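Local coordinates for 6-phosphogluconate dehydrogenase, NAD-binding (Geobacter metallireducens, PDB 3PEF), which probably reduces succinic semialdehyde to gamma-hydroxybutyrate with NADPH, as a member of the beta-hydroxyacid dehydrogenase family, at residues P233-Q238 against F273-F278; R226-A231 against A280-Y285. The protein carries 2 engineered substitutions. One frame throughout, in Å; residues are numbered along the deposited sequence.

Contact 1. Residues P233-Q238 against F273-F278. With NAP (NADP nicotinamide-adenine-dinucleotide phosphate), chain I.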
loop_
_atom_site.group_PDB
_atom_site.type_symbol
_atom_site.label_atom_id
_atom_site.label_comp_id
_atom_site.label_asym_id
_atom_site.label_seq_id
_atom_site.Cartn_x
_atom_site.Cartn_y
_atom_site.Cartn_z
ATOM N N PRO A 233 -19.584 -13.999 -1.129
ATOM C CA PRO A 233 -19.565 -13.038 -2.235
ATOM C C PRO A 233 -18.459 -11.994 -2.081
ATOM O O PRO A 233 -18.262 -11.415 -1.007
ATOM C CB PRO A 233 -20.964 -12.402 -2.177
ATOM C CG PRO A 233 -21.835 -13.500 -1.639
ATOM C CD PRO A 233 -20.939 -14.170 -0.574
ATOM N N LEU A 234 -17.723 -11.785 -3.166
ATOM C CA LEU A 234 -16.599 -10.866 -3.167
ATOM C C LEU A 234 -16.996 -9.455 -2.711
ATOM O O LEU A 234 -16.252 -8.809 -1.976
ATOM C CB LEU A 234 -15.892 -10.861 -4.527
ATOM C CG LEU A 234 -14.545 -10.130 -4.602
ATOM C CD1 LEU A 234 -13.610 -10.706 -5.671
ATOM C CD2 LEU A 234 -14.761 -8.633 -4.817
ATOM N N LYS A 235 -18.173 -8.987 -3.110
ATOM C CA LYS A 235 -18.616 -7.665 -2.665
ATOM C C LYS A 235 -18.703 -7.595 -1.136
ATOM O O LYS A 235 -18.430 -6.546 -0.545
ATOM C CB LYS A 235 -19.959 -7.281 -3.296
ATOM C CG LYS A 235 -21.117 -8.226 -2.942
ATOM C CD LYS A 235 -22.368 -7.920 -3.809
ATOM C CE LYS A 235 -23.544 -8.844 -3.403
ATOM N NZ LYS A 235 -24.741 -8.691 -4.277
ATOM N N HIS A 236 -19.076 -8.708 -0.495
ATOM C CA HIS A 236 -19.180 -8.737 0.968
ATOM C C HIS A 236 -17.815 -8.760 1.647
ATOM O O HIS A 236 -17.643 -8.156 2.719
ATOM C CB HIS A 236 -20.061 -9.891 1.471
ATOM C CG HIS A 236 -21.471 -9.829 0.963
ATOM N ND1 HIS A 236 -22.128 -8.637 0.736
ATOM C CD2 HIS A 236 -22.343 -10.808 0.632
ATOM C CE1 HIS A 236 -23.342 -8.884 0.280
ATOM N NE2 HIS A 236 -23.504 -10.195 0.217
ATOM N N MET A 237 -16.859 -9.476 1.060
ATOM C CA MET A 237 -15.472 -9.448 1.573
ATOM C C MET A 237 -14.989 -8.004 1.568
ATOM O O MET A 237 -14.405 -7.510 2.544
ATOM C CB MET A 237 -14.539 -10.305 0.703
ATOM C CG MET A 237 -13.055 -10.225 1.085
ATOM S SD MET A 237 -12.651 -11.070 2.651
ATOM C CE MET A 237 -12.837 -9.791 3.847
ATOM N N GLN A 238 -15.246 -7.314 0.465
ATOM C CA GLN A 238 -14.760 -5.936 0.327
ATOM C C GLN A 238 -15.436 -5.014 1.343
ATOM O O GLN A 238 -14.803 -4.122 1.889
ATOM C CB GLN A 238 -14.979 -5.420 -1.106
ATOM C CG GLN A 238 -14.216 -4.128 -1.439
ATOM C CD GLN A 238 -15.028 -2.877 -1.151
ATOM O OE1 GLN A 238 -16.119 -2.703 -1.679
ATOM N NE2 GLN A 238 -14.497 -2.004 -0.317
ATOM N N PHE A 273 -16.377 -8.730 -10.637
ATOM C CA PHE A 273 -16.365 -10.010 -9.933
ATOM C C PHE A 273 -17.108 -9.978 -8.587
ATOM O O PHE A 273 -17.049 -10.938 -7.822
ATOM C CB PHE A 273 -14.929 -10.518 -9.755
ATOM C CG PHE A 273 -14.144 -10.591 -11.042
ATOM C CD1 PHE A 273 -14.745 -11.021 -12.214
ATOM C CD2 PHE A 273 -12.804 -10.244 -11.074
ATOM C CE1 PHE A 273 -14.026 -11.093 -13.400
ATOM C CE2 PHE A 273 -12.081 -10.314 -12.258
ATOM C CZ PHE A 273 -12.693 -10.742 -13.419
ATOM N N GLY A 274 -17.821 -8.883 -8.326
ATOM C CA GLY A 274 -18.480 -8.645 -7.048
ATOM C C GLY A 274 -19.396 -9.749 -6.547
ATOM O O GLY A 274 -19.532 -9.955 -5.332
ATOM N N ASP A 275 -20.033 -10.458 -7.478
ATOM C CA ASP A 275 -20.989 -11.506 -7.129
ATOM C C ASP A 275 -20.386 -12.917 -7.234
ATOM O O ASP A 275 -21.068 -13.903 -6.974
ATOM C CB ASP A 275 -22.247 -11.429 -8.020
ATOM C CG ASP A 275 -23.243 -10.364 -7.559
ATOM O OD1 ASP A 275 -23.198 -9.938 -6.385
ATOM O OD2 ASP A 275 -24.089 -9.956 -8.380
ATOM N N GLU A 276 -19.121 -13.022 -7.616
ATOM C CA GLU A 276 -18.453 -14.325 -7.577
ATOM C C GLU A 276 -17.815 -14.532 -6.194
ATOM O O GLU A 276 -17.905 -13.647 -5.329
ATOM C CB GLU A 276 -17.407 -14.417 -8.689
ATOM C CG GLU A 276 -18.035 -14.287 -10.086
ATOM C CD GLU A 276 -17.001 -14.228 -11.191
ATOM O OE1 GLU A 276 -15.804 -14.199 -10.862
ATOM O OE2 GLU A 276 -17.385 -14.205 -12.385
ATOM N N ASP A 277 -17.188 -15.687 -5.973
ATOM C CA ASP A 277 -16.509 -15.918 -4.698
ATOM C C ASP A 277 -15.404 -14.898 -4.466
ATOM O O ASP A 277 -14.797 -14.410 -5.422
ATOM C CB ASP A 277 -15.884 -17.306 -4.651
ATOM C CG ASP A 277 -15.492 -17.701 -3.245
ATOM O OD1 ASP A 277 -16.388 -17.724 -2.371
ATOM O OD2 ASP A 277 -14.294 -17.957 -3.009
ATOM N N PHE A 278 -15.106 -14.601 -3.201
ATOM C CA PHE A 278 -14.055 -13.626 -2.935
ATOM C C PHE A 278 -12.692 -14.090 -3.459
ATOM O O PHE A 278 -11.819 -13.273 -3.721
ATOM C CB PHE A 278 -14.013 -13.198 -1.461
ATOM C CG PHE A 278 -13.409 -14.212 -0.531
ATOM C CD1 PHE A 278 -13.983 -15.454 -0.367
ATOM C CD2 PHE A 278 -12.274 -13.892 0.215
ATOM C CE1 PHE A 278 -13.427 -16.382 0.510
ATOM C CE2 PHE A 278 -11.723 -14.806 1.095
ATOM C CZ PHE A 278 -12.304 -16.052 1.244
HETATM P PA NAP I . -26.245 -12.576 0.276
HETATM O O1A NAP I . -25.905 -11.557 -0.741
HETATM O O2A NAP I . -26.510 -13.927 -0.252
HETATM O O5B NAP I . -27.506 -12.094 1.137
HETATM C C5B NAP I . -27.672 -10.742 1.471
HETATM C C4B NAP I . -29.031 -10.621 2.136
HETATM O O4B NAP I . -29.218 -9.276 2.523
HETATM C C3B NAP I . -30.158 -10.956 1.163
HETATM O O3B NAP I . -31.156 -11.583 1.934
HETATM C C2B NAP I . -30.639 -9.586 0.731
HETATM O O2B NAP I . -31.978 -9.528 0.313
HETATM C C1B NAP I . -30.462 -8.833 2.037
HETATM N N9A NAP I . -30.489 -7.380 1.819
HETATM C C8A NAP I . -29.526 -6.629 1.191
HETATM N N7A NAP I . -29.935 -5.340 1.183
HETATM C C5A NAP I . -31.140 -5.266 1.782
HETATM C C6A NAP I . -31.975 -4.193 2.047
HETATM N N6A NAP I . -31.624 -2.971 1.669
HETATM N N1A NAP I . -33.167 -4.413 2.684
HETATM C C2A NAP I . -33.522 -5.693 3.072
HETATM N N3A NAP I . -32.679 -6.758 2.814
HETATM C C4A NAP I . -31.504 -6.541 2.185
HETATM O O3 NAP I . -25.016 -12.626 1.285
HETATM P PN NAP I . -24.739 -13.567 2.529
HETATM O O1N NAP I . -23.425 -14.210 2.366
HETATM O O2N NAP I . -25.912 -14.409 2.836
HETATM O O5D NAP I . -24.609 -12.340 3.564
HETATM C C5D NAP I . -25.364 -12.203 4.738
HETATM C C4D NAP I . -24.412 -11.678 5.812
HETATM O O4D NAP I . -23.551 -12.686 6.286
HETATM C C3D NAP I . -23.475 -10.617 5.271
HETATM O O3D NAP I . -23.345 -9.671 6.310
HETATM C C2D NAP I . -22.167 -11.352 5.021
HETATM O O2D NAP I . -21.081 -10.474 5.128
HETATM C C1D NAP I . -22.190 -12.316 6.181
HETATM N N1N NAP I . -21.393 -13.558 6.071
HETATM C C2N NAP I . -21.275 -14.213 4.881
HETATM C C3N NAP I . -20.567 -15.410 4.804
HETATM C C7N NAP I . -20.484 -16.153 3.505
HETATM O O7N NAP I . -19.433 -17.044 3.360
HETATM N N7N NAP I . -21.358 -15.970 2.501
HETATM C C4N NAP I . -19.970 -15.953 5.948
HETATM C C5N NAP I . -20.123 -15.290 7.163
HETATM C C6N NAP I . -20.850 -14.100 7.220
HETATM P P2B NAP I . -32.407 -9.922 -1.209
HETATM O O1X NAP I . -33.755 -9.253 -1.435
HETATM O O2X NAP I . -31.369 -9.398 -2.148
HETATM O O3X NAP I . -32.493 -11.417 -1.340
#
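The carbonyl of Phe273 lies against the CB of Leu234, 3.5 Å from Phe273 O, while the phenyl ring leads away toward Lys283. Phe273 opens a type I turn that ends at Glu276, and the carbonyls of Gly274 and Glu276 face the start of helix 234-251, where Pro233 is the N-cap residue. Gly274 O accepts from Lys235 N at 2.8 Å, on a lone pair in the carbonyl plane. Asp275 points its CB away from the helix, yet its carboxylate returns: OD1 offers its syn lone pair to Lys235 NZ in a 2.9 Å salt bridge. Lys235 gets there with CG between its own N and carbonyl carbon (chi1 61°) and an extended chain, which runs past Gly274 O. Glu276 O accepts from Leu234 N at 2.9 Å, nearly along the C=O axis; Pro233 CA adds a C-H...O contact to the same oxygen. Asp277 makes a single backbone bridge with Pro233; its OD1 accepts from the amides of Ala231 and Phe232, and its OD2 meets Ser279 OG and forms a salt bridge with Lys219 on helix 214-224. At Phe278, Leu234, CG anti to its N (chi1 -170°), lays CB and CG against Phe278 CA; Phe278 CB sits 3.7 Å from Met237 CB, and Met237 SD comes obliquely to the ring, 4.7 Å from its centroid, a Met-aromatic contact.

On the cofactor side, His236 NE2 donates an almost straight bond (177°) to NADP O1A, at the ring edge in the imidazole plane; Lys235 CG covers part of one face. Two first-turn amides, which lack an acceptor earlier in their own helix, thus find turn carbonyls, and the paired Lys235 borders the histidine that grips the pyrophosphate, consistent with the turn helping to set the helix start against the cofactor.

Contact 2. Residues R226-A231 against A280-Y285. Engineered in segment 280-285: Tyr285 (natural residue Ile). With NAP (NADP nicotinamide-adenine-dinucleotide phosphate), chain I.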
loop_
_atom_site.group_PDB
_atom_site.type_symbol
_atom_site.label_atom_id
_atom_site.label_comp_id
_atom_site.label_asym_id
_atom_site.label_seq_id
_atom_site.Cartn_x
_atom_site.Cartn_y
_atom_site.Cartn_z
ATOM N N ARG A 226 -10.357 -22.674 -11.815
ATOM C CA ARG A 226 -11.045 -21.480 -12.277
ATOM C C ARG A 226 -12.550 -21.571 -11.991
ATOM O O ARG A 226 -13.375 -21.092 -12.767
ATOM C CB ARG A 226 -10.797 -21.263 -13.779
ATOM C CG ARG A 226 -9.319 -21.109 -14.171
ATOM C CD ARG A 226 -8.779 -19.700 -13.903
ATOM N NE ARG A 226 -7.477 -19.736 -13.234
ATOM C CZ ARG A 226 -6.302 -19.816 -13.857
ATOM N NH1 ARG A 226 -6.245 -19.865 -15.178
ATOM N NH2 ARG A 226 -5.180 -19.853 -13.158
ATOM N N ASN A 227 -12.901 -22.189 -10.870
ATOM C CA ASN A 227 -14.288 -22.225 -10.405
ATOM C C ASN A 227 -14.468 -21.179 -9.297
ATOM O O ASN A 227 -13.887 -21.295 -8.214
ATOM C CB ASN A 227 -14.631 -23.635 -9.900
ATOM C CG ASN A 227 -16.003 -23.714 -9.249
ATOM O OD1 ASN A 227 -16.762 -22.744 -9.227
ATOM N ND2 ASN A 227 -16.329 -24.882 -8.719
ATOM N N PHE A 228 -15.260 -20.149 -9.572
ATOM C CA PHE A 228 -15.425 -19.053 -8.622
ATOM C C PHE A 228 -16.885 -18.881 -8.226
ATOM O O PHE A 228 -17.334 -17.769 -7.930
ATOM C CB PHE A 228 -14.866 -17.756 -9.213
ATOM C CG PHE A 228 -13.393 -17.818 -9.501
ATOM C CD1 PHE A 228 -12.472 -17.765 -8.463
ATOM C CD2 PHE A 228 -12.932 -17.946 -10.802
ATOM C CE1 PHE A 228 -11.121 -17.830 -8.715
ATOM C CE2 PHE A 228 -11.582 -18.018 -11.065
ATOM C CZ PHE A 228 -10.671 -17.953 -10.018
ATOM N N ALA A 229 -17.636 -19.981 -8.246
ATOM C CA ALA A 229 -19.025 -19.937 -7.789
ATOM C C ALA A 229 -19.026 -19.389 -6.363
ATOM O O ALA A 229 -18.192 -19.788 -5.541
ATOM C CB ALA A 229 -19.664 -21.325 -7.838
ATOM N N PRO A 230 -19.950 -18.462 -6.067
ATOM C CA PRO A 230 -19.908 -17.710 -4.806
ATOM C C PRO A 230 -20.215 -18.544 -3.562
ATOM O O PRO A 230 -21.267 -19.146 -3.462
ATOM C CB PRO A 230 -20.986 -16.640 -4.999
ATOM C CG PRO A 230 -21.929 -17.245 -6.029
ATOM C CD PRO A 230 -21.043 -18.013 -6.950
ATOM N N ALA A 231 -19.286 -18.575 -2.617
ATOM C CA ALA A 231 -19.587 -19.078 -1.275
ATOM C C ALA A 231 -19.623 -17.869 -0.344
ATOM O O ALA A 231 -20.583 -17.659 0.391
ATOM C CB ALA A 231 -18.538 -20.092 -0.815
ATOM N N ALA A 280 -12.204 -14.861 -6.290
ATOM C CA ALA A 280 -12.115 -14.298 -7.639
ATOM C C ALA A 280 -11.132 -13.127 -7.745
ATOM O O ALA A 280 -10.756 -12.719 -8.847
ATOM C CB ALA A 280 -13.519 -13.902 -8.176
ATOM N N ILE A 281 -10.713 -12.579 -6.605
ATOM C CA ILE A 281 -9.688 -11.539 -6.635
ATOM C C ILE A 281 -8.465 -12.038 -7.417
ATOM O O ILE A 281 -7.730 -11.248 -8.018
ATOM C CB ILE A 281 -9.290 -11.050 -5.205
ATOM C CG1 ILE A 281 -8.418 -9.799 -5.295
ATOM C CG2 ILE A 281 -8.642 -12.169 -4.409
ATOM C CD1 ILE A 281 -7.865 -9.283 -3.959
ATOM N N PHE A 282 -8.251 -13.350 -7.433
ATOM C CA PHE A 282 -7.155 -13.924 -8.218
ATOM C C PHE A 282 -7.148 -13.474 -9.679
ATOM O O PHE A 282 -6.084 -13.346 -10.293
ATOM C CB PHE A 282 -7.202 -15.452 -8.190
ATOM C CG PHE A 282 -6.174 -16.104 -9.080
ATOM C CD1 PHE A 282 -4.858 -16.268 -8.646
ATOM C CD2 PHE A 282 -6.518 -16.561 -10.345
ATOM C CE1 PHE A 282 -3.900 -16.878 -9.462
ATOM C CE2 PHE A 282 -5.566 -17.175 -11.168
ATOM C CZ PHE A 282 -4.256 -17.333 -10.725
ATOM N N LYS A 283 -8.333 -13.261 -10.242
ATOM C CA LYS A 283 -8.452 -12.945 -11.667
ATOM C C LYS A 283 -7.973 -11.543 -12.023
ATOM O O LYS A 283 -7.671 -11.263 -13.181
ATOM C CB LYS A 283 -9.888 -13.184 -12.169
ATOM C CG LYS A 283 -10.227 -14.656 -12.297
ATOM C CD LYS A 283 -11.547 -14.876 -13.037
ATOM C CE LYS A 283 -12.754 -14.524 -12.177
ATOM N NZ LYS A 283 -14.002 -14.499 -12.997
ATOM N N THR A 284 -7.894 -10.664 -11.027
ATOM C CA THR A 284 -7.326 -9.343 -11.245
ATOM C C THR A 284 -5.797 -9.413 -11.302
ATOM O O THR A 284 -5.149 -8.464 -11.738
ATOM C CB THR A 284 -7.718 -8.375 -10.113
ATOM O OG1 THR A 284 -7.077 -8.783 -8.896
ATOM C CG2 THR A 284 -9.219 -8.369 -9.906
ATOM N N TYR A 285 -5.221 -10.526 -10.849
ATOM C CA TYR A 285 -3.757 -10.648 -10.788
ATOM C C TYR A 285 -3.158 -11.241 -12.058
ATOM O O TYR A 285 -1.935 -11.311 -12.203
ATOM C CB TYR A 285 -3.313 -11.485 -9.587
ATOM C CG TYR A 285 -3.399 -10.777 -8.254
ATOM C CD1 TYR A 285 -2.823 -9.525 -8.069
ATOM C CD2 TYR A 285 -4.040 -11.369 -7.175
ATOM C CE1 TYR A 285 -2.897 -8.875 -6.844
ATOM C CE2 TYR A 285 -4.119 -10.736 -5.950
ATOM C CZ TYR A 285 -3.548 -9.488 -5.786
ATOM O OH TYR A 285 -3.626 -8.859 -4.555
HETATM P PA NAP I . -26.245 -12.576 0.276
HETATM O O1A NAP I . -25.905 -11.557 -0.741
HETATM O O2A NAP I . -26.510 -13.927 -0.252
HETATM O O5B NAP I . -27.506 -12.094 1.137
HETATM C C5B NAP I . -27.672 -10.742 1.471
HETATM C C4B NAP I . -29.031 -10.621 2.136
HETATM O O4B NAP I . -29.218 -9.276 2.523
HETATM C C3B NAP I . -30.158 -10.956 1.163
HETATM O O3B NAP I . -31.156 -11.583 1.934
HETATM C C2B NAP I . -30.639 -9.586 0.731
HETATM O O2B NAP I . -31.978 -9.528 0.313
HETATM C C1B NAP I . -30.462 -8.833 2.037
HETATM N N9A NAP I . -30.489 -7.380 1.819
HETATM C C8A NAP I . -29.526 -6.629 1.191
HETATM N N7A NAP I . -29.935 -5.340 1.183
HETATM C C5A NAP I . -31.140 -5.266 1.782
HETATM C C6A NAP I . -31.975 -4.193 2.047
HETATM N N6A NAP I . -31.624 -2.971 1.669
HETATM N N1A NAP I . -33.167 -4.413 2.684
HETATM C C2A NAP I . -33.522 -5.693 3.072
HETATM N N3A NAP I . -32.679 -6.758 2.814
HETATM C C4A NAP I . -31.504 -6.541 2.185
HETATM O O3 NAP I . -25.016 -12.626 1.285
HETATM P PN NAP I . -24.739 -13.567 2.529
HETATM O O1N NAP I . -23.425 -14.210 2.366
HETATM O O2N NAP I . -25.912 -14.409 2.836
HETATM O O5D NAP I . -24.609 -12.340 3.564
HETATM C C5D NAP I . -25.364 -12.203 4.738
HETATM C C4D NAP I . -24.412 -11.678 5.812
HETATM O O4D NAP I . -23.551 -12.686 6.286
HETATM C C3D NAP I . -23.475 -10.617 5.271
HETATM O O3D NAP I . -23.345 -9.671 6.310
HETATM C C2D NAP I . -22.167 -11.352 5.021
HETATM O O2D NAP I . -21.081 -10.474 5.128
HETATM C C1D NAP I . -22.190 -12.316 6.181
HETATM N N1N NAP I . -21.393 -13.558 6.071
HETATM C C2N NAP I . -21.275 -14.213 4.881
HETATM C C3N NAP I . -20.567 -15.410 4.804
HETATM C C7N NAP I . -20.484 -16.153 3.505
HETATM O O7N NAP I . -19.433 -17.044 3.360
HETATM N N7N NAP I . -21.358 -15.970 2.501
HETATM C C4N NAP I . -19.970 -15.953 5.948
HETATM C C5N NAP I . -20.123 -15.290 7.163
HETATM C C6N NAP I . -20.850 -14.100 7.220
HETATM P P2B NAP I . -32.407 -9.922 -1.209
HETATM O O1X NAP I . -33.755 -9.253 -1.435
HETATM O O2X NAP I . -31.369 -9.398 -2.148
HETATM O O3X NAP I . -32.493 -11.417 -1.340
#
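Phe228 turns its ring into the angle between Ala280 and Lys283. With CG anti to its carbonyl carbon (chi1 -62°), the ring brings CD1 to 3.6 Å from Ala280 CA, and Ala280 CB follows at 4.0 Å from Phe228 CD1. Along the other ortho and meta positions runs the aliphatic part of Lys283: Lys283 CE comes within 3.7 Å of Phe228 CD2, and Lys283 CD equally close to Phe228 CE2. The two side chains run antiparallel. Beyond the ring, the Lys283 ammonium group reaches a salt bridge with Glu276 and a cation-pi contact with Phe273.

These meetings join the connection between helices 214-224 and 234-251 to the C-terminal segment, within the all-helical part of this beta-hydroxyacid dehydrogenase. Arg226 closes helix 214-224 in a Schellman motif with positive phi, and the next residue forms an Asx turn, Asn227 OD1 accepting from Ala229 N.

Arg226 carries its guanidinium obliquely to Phe282, the two planes 24° apart. Arg226 NH2 approaches Phe282 CE2 to 3.4 Å and also forms a salt bridge with Glu193 on helix 166-194. Phe282 reaches this side with CG anti to its backbone N (chi1 175°), and its CD2 also lies 4.4 Å from Phe228 CZ.

How the contacts relate
Both segments of contact 1 fall between those of contact 2 in the sequence, and the centres of the two contacts lie 9 Å apart. Two polar links join them directly: Glu276 OE1 meets Lys283 NZ in a salt bridge of 2.8 Å, and Asp277 N probably donates to Phe228 O at 2.9 Å. Packing adds Asp275 O against Pro230 CB at 3.4 Å. Both contacts reach the NADP, at different points: 233-238 meets the pyrophosphate through His236, whereas 226-231 ends at Ala231, whose O accepts from the nicotinamide amide N7N at 2.8 Å. The aromatic packing of contact 2 is set farther back, the Phe228 side chain about 12 Å from that of the cofactor-binding Ile11.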